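Local coordinates for epidermal growth factor receptor pathway substrate 8-like protein 1 (Mus musculus, PDB 2CY4) that probably acts as an EPS8-related adaptor in growth factor receptor signalling, through a phosphotyrosine-binding domain of the PH-like fold, at residues His12-Val17 / Ala48-Leu53. Numbering follows the deposited sequence.
Sequences HVNHLV and AQEMLL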
ATOM      1  N   HIS A  12      -7.344  19.384   3.079  1.00 32.45           N
ATOM      2  CA  HIS A  12      -7.640  18.551   4.237  1.00 35.75           C
ATOM      3  C   HIS A  12      -8.805  17.635   3.830  1.00 36.19           C
ATOM      4  O   HIS A  12      -9.875  18.094   3.413  1.00 35.52           O
ATOM      5  CB  HIS A  12      -8.074  19.386   5.432  1.00 37.83           C
ATOM      6  CG  HIS A  12      -6.931  19.914   6.208  1.00 46.04           C
ATOM      7  ND1 HIS A  12      -6.433  19.254   7.299  1.00 51.26           N
ATOM      8  CD2 HIS A  12      -6.154  21.010   6.018  1.00 51.70           C
ATOM      9  CE1 HIS A  12      -5.378  19.920   7.762  1.00 53.15           C
ATOM     10  NE2 HIS A  12      -5.191  20.981   7.001  1.00 59.22           N
ATOM     11  N   VAL A  13      -8.603  16.331   3.939  1.00 28.78           N
ATOM     12  CA  VAL A  13      -9.674  15.409   3.609  1.00 28.42           C
ATOM     13  C   VAL A  13      -9.768  14.406   4.725  1.00 30.82           C
ATOM     14  O   VAL A  13      -8.893  14.360   5.591  1.00 37.05           O
ATOM     15  CB  VAL A  13      -9.359  14.605   2.324  1.00 36.97           C
ATOM     16  CG1 VAL A  13      -9.105  15.554   1.147  1.00 28.81           C
ATOM     17  CG2 VAL A  13      -8.105  13.798   2.533  1.00 35.09           C
ATOM     18  N   ASN A  14     -10.834  13.594   4.699  1.00 34.31           N
ATOM     19  CA  ASN A  14     -10.945  12.499   5.647  1.00 34.29           C
ATOM     20  C   ASN A  14     -10.784  11.233   4.824  1.00 30.20           C
ATOM     21  O   ASN A  14     -11.640  10.958   3.994  1.00 30.59           O
ATOM     22  CB  ASN A  14     -12.331  12.362   6.251  1.00 35.43           C
ATOM     23  CG  ASN A  14     -12.542  13.283   7.477  1.00 43.22           C
ATOM     24  OD1 ASN A  14     -11.605  13.758   8.079  1.00 37.75           O
ATOM     25  ND2 ASN A  14     -13.771  13.479   7.835  1.00 38.64           N
ATOM     26  N   HIS A  15      -9.735  10.448   5.088  1.00 31.81           N
ATOM     27  CA  HIS A  15      -9.573   9.164   4.400  1.00 29.74           C
ATOM     28  C   HIS A  15     -10.594   8.201   5.016  1.00 32.78           C
ATOM     29  O   HIS A  15     -10.649   8.080   6.223  1.00 34.60           O
ATOM     30  CB  HIS A  15      -8.131   8.642   4.628  1.00 28.93           C
ATOM     31  CG  HIS A  15      -7.925   7.225   4.149  1.00 36.58           C
ATOM     32  ND1 HIS A  15      -8.250   6.121   4.915  1.00 38.89           N
ATOM     33  CD2 HIS A  15      -7.480   6.756   2.951  1.00 30.97           C
ATOM     34  CE1 HIS A  15      -8.014   5.008   4.206  1.00 35.54           C
ATOM     35  NE2 HIS A  15      -7.549   5.359   3.023  1.00 32.30           N
ATOM     36  N   LEU A  16     -11.440   7.527   4.212  1.00 32.58           N
ATOM     37  CA  LEU A  16     -12.397   6.541   4.744  1.00 31.46           C
ATOM     38  C   LEU A  16     -11.874   5.086   4.617  1.00 35.55           C
ATOM     39  O   LEU A  16     -11.935   4.309   5.573  1.00 33.67           O
ATOM     40  CB  LEU A  16     -13.748   6.619   3.996  1.00 32.28           C
ATOM     41  CG  LEU A  16     -14.413   7.989   4.177  1.00 40.66           C
ATOM     42  CD1 LEU A  16     -15.757   7.943   3.399  1.00 39.32           C
ATOM     43  CD2 LEU A  16     -14.722   8.219   5.702  1.00 36.63           C
ATOM     44  N   VAL A  17     -11.367   4.699   3.433  1.00 33.59           N
ATOM     45  CA  VAL A  17     -10.932   3.307   3.274  1.00 29.56           C
ATOM     46  C   VAL A  17     -10.032   3.226   2.084  1.00 34.38           C
ATOM     47  O   VAL A  17     -10.126   4.049   1.165  1.00 29.60           O
ATOM     48  CB  VAL A  17     -12.124   2.245   2.956  1.00 37.11           C
ATOM     49  CG1 VAL A  17     -13.083   2.165   4.075  1.00 48.21           C
ATOM     50  CG2 VAL A  17     -12.825   2.570   1.659  1.00 30.61           C
ATOM     51  N   ALA A  48     -13.020   7.431   9.824  1.00 45.53           N
ATOM     52  CA  ALA A  48     -12.552   8.621   9.142  1.00 47.56           C
ATOM     53  C   ALA A  48     -11.246   9.085   9.732  1.00 46.68           C
ATOM     54  O   ALA A  48     -11.162   9.359  10.907  1.00 55.98           O
ATOM     55  CB  ALA A  48     -13.615   9.717   9.253  1.00 39.96           C
ATOM     56  N   GLN A  49     -10.211   9.142   8.917  1.00 41.99           N
ATOM     57  CA  GLN A  49      -8.923   9.595   9.370  1.00 38.55           C
ATOM     58  C   GLN A  49      -8.584  10.908   8.625  1.00 45.51           C
ATOM     59  O   GLN A  49      -8.497  10.939   7.381  1.00 39.64           O
ATOM     60  CB  GLN A  49      -7.888   8.533   9.038  1.00 39.37           C
ATOM     61  CG  GLN A  49      -6.538   8.732   9.643  1.00 53.94           C
ATOM     62  CD  GLN A  49      -5.534   7.604   9.213  1.00 64.61           C
ATOM     63  OE1 GLN A  49      -5.888   6.426   9.119  1.00 64.58           O
ATOM     64  NE2 GLN A  49      -4.295   7.988   8.959  1.00 62.42           N
ATOM     65  N   GLU A  50      -8.311  11.967   9.386  1.00 39.94           N
ATOM     66  CA  GLU A  50      -7.982  13.240   8.758  1.00 44.61           C
ATOM     67  C   GLU A  50      -6.650  13.119   8.065  1.00 42.05           C
ATOM     68  O   GLU A  50      -5.697  12.557   8.620  1.00 39.75           O
ATOM     69  CB  GLU A  50      -7.906  14.415   9.766  1.00 42.19           C
ATOM     70  CG  GLU A  50      -7.724  15.752   8.977  1.00 69.07           C
ATOM     71  CD  GLU A  50      -7.747  17.006   9.851  1.00 79.51           C
ATOM     72  OE1 GLU A  50      -7.171  16.954  10.968  1.00 74.56           O
ATOM     73  OE2 GLU A  50      -8.332  18.032   9.406  1.00 82.93           O
HETATM   74  N   MSE A  51      -6.535  13.700   6.875  1.00 38.73           N
HETATM   75  CA  MSE A  51      -5.284  13.563   6.147  1.00 39.92           C
HETATM   76  C   MSE A  51      -5.109  14.794   5.279  1.00 40.23           C
HETATM   77  O   MSE A  51      -6.091  15.447   4.930  1.00 37.20           O
HETATM   78  CB  MSE A  51      -5.381  12.318   5.197  1.00 41.65           C
HETATM   79  CG  MSE A  51      -4.439  11.217   5.479  1.00 50.12           C
HETATM   80 SE   MSE A  51      -4.651   9.751   4.309  1.00 43.98          SE
HETATM   81  CE  MSE A  51      -4.837   8.350   5.633  1.00 40.93           C
ATOM     82  N   LEU A  52      -3.861  15.074   4.911  1.00 31.46           N
ATOM     83  CA  LEU A  52      -3.536  16.118   3.995  1.00 32.35           C
ATOM     84  C   LEU A  52      -3.368  15.459   2.596  1.00 41.10           C
ATOM     85  O   LEU A  52      -2.710  14.396   2.434  1.00 41.14           O
ATOM     86  CB  LEU A  52      -2.255  16.713   4.427  1.00 42.53           C
ATOM     87  CG  LEU A  52      -2.269  17.962   5.253  1.00 55.23           C
ATOM     88  CD1 LEU A  52      -3.394  17.969   6.212  1.00 52.75           C
ATOM     89  CD2 LEU A  52      -0.873  18.061   5.947  1.00 53.85           C
ATOM     90  N   LEU A  53      -4.050  16.008   1.599  1.00 35.53           N
ATOM     91  CA  LEU A  53      -3.934  15.450   0.244  1.00 36.04           C
ATOM     92  C   LEU A  53      -3.305  16.544  -0.585  1.00 33.06           C
ATOM     93  O   LEU A  53      -3.902  17.578  -0.798  1.00 31.85           O
ATOM     94  CB  LEU A  53      -5.305  15.006  -0.308  1.00 32.26           C
ATOM     95  CG  LEU A  53      -5.290  14.231  -1.641  1.00 34.00           C
ATOM     96  CD1 LEU A  53      -6.584  13.450  -1.841  1.00 35.79           C
ATOM     97  CD2 LEU A  53      -5.077  15.196  -2.814  1.00 36.30           C
TER
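Val13 and Met51, a hydrogen-bonded antiparallel pair, tie the two strands together twice: Val13 N reaches Met51 O at 2.8 Å, almost straight at 175°, and Met51 N returns a bond to Val13 O. His15 and Gln49 repeat the exchange two residues on, with His15 N to Gln49 O at 2.7 Å and Gln49 N to His15 O at 2.9 Å.

On the face with His12, Asn14, Glu50 and Leu52, the polar contact is slight. Glu50 runs out extended, CG opposite its own backbone N (chi1 -173°), and carries OE2 to 3.1 Å from His12 ND1, a weak, bent bond with ring and carboxylate planes 53° apart. Leu52 CD1 appears to lie over one face of that imidazole, though its exact placement is doubtful. Asn14 ND2 lies by Ala48 CB, while its OD1 sits 3.7 Å from Glu50 CA; an alanine here would probably leave Ala48 CB and the backbone at Glu50 without the amide that lies against them.

On the other face, with Val13, His15, Gln49 and Met51, the contact is largely between carbon atoms. Selenomethionine Met51 lies alongside His15, its CE 3.5 Å from His15 CB, while His15 NE2 bonds to Thr18 OG1. Val13 CG1 meets Leu53 CB at 4.1 Å.

Both strands lie inside the antiparallel sheet of this PH-like domain: 9-20 has 108-113 on its far side, and 49-55 has 59-63; from helix 119-133, Ile122 packs against Val13 and Leu53.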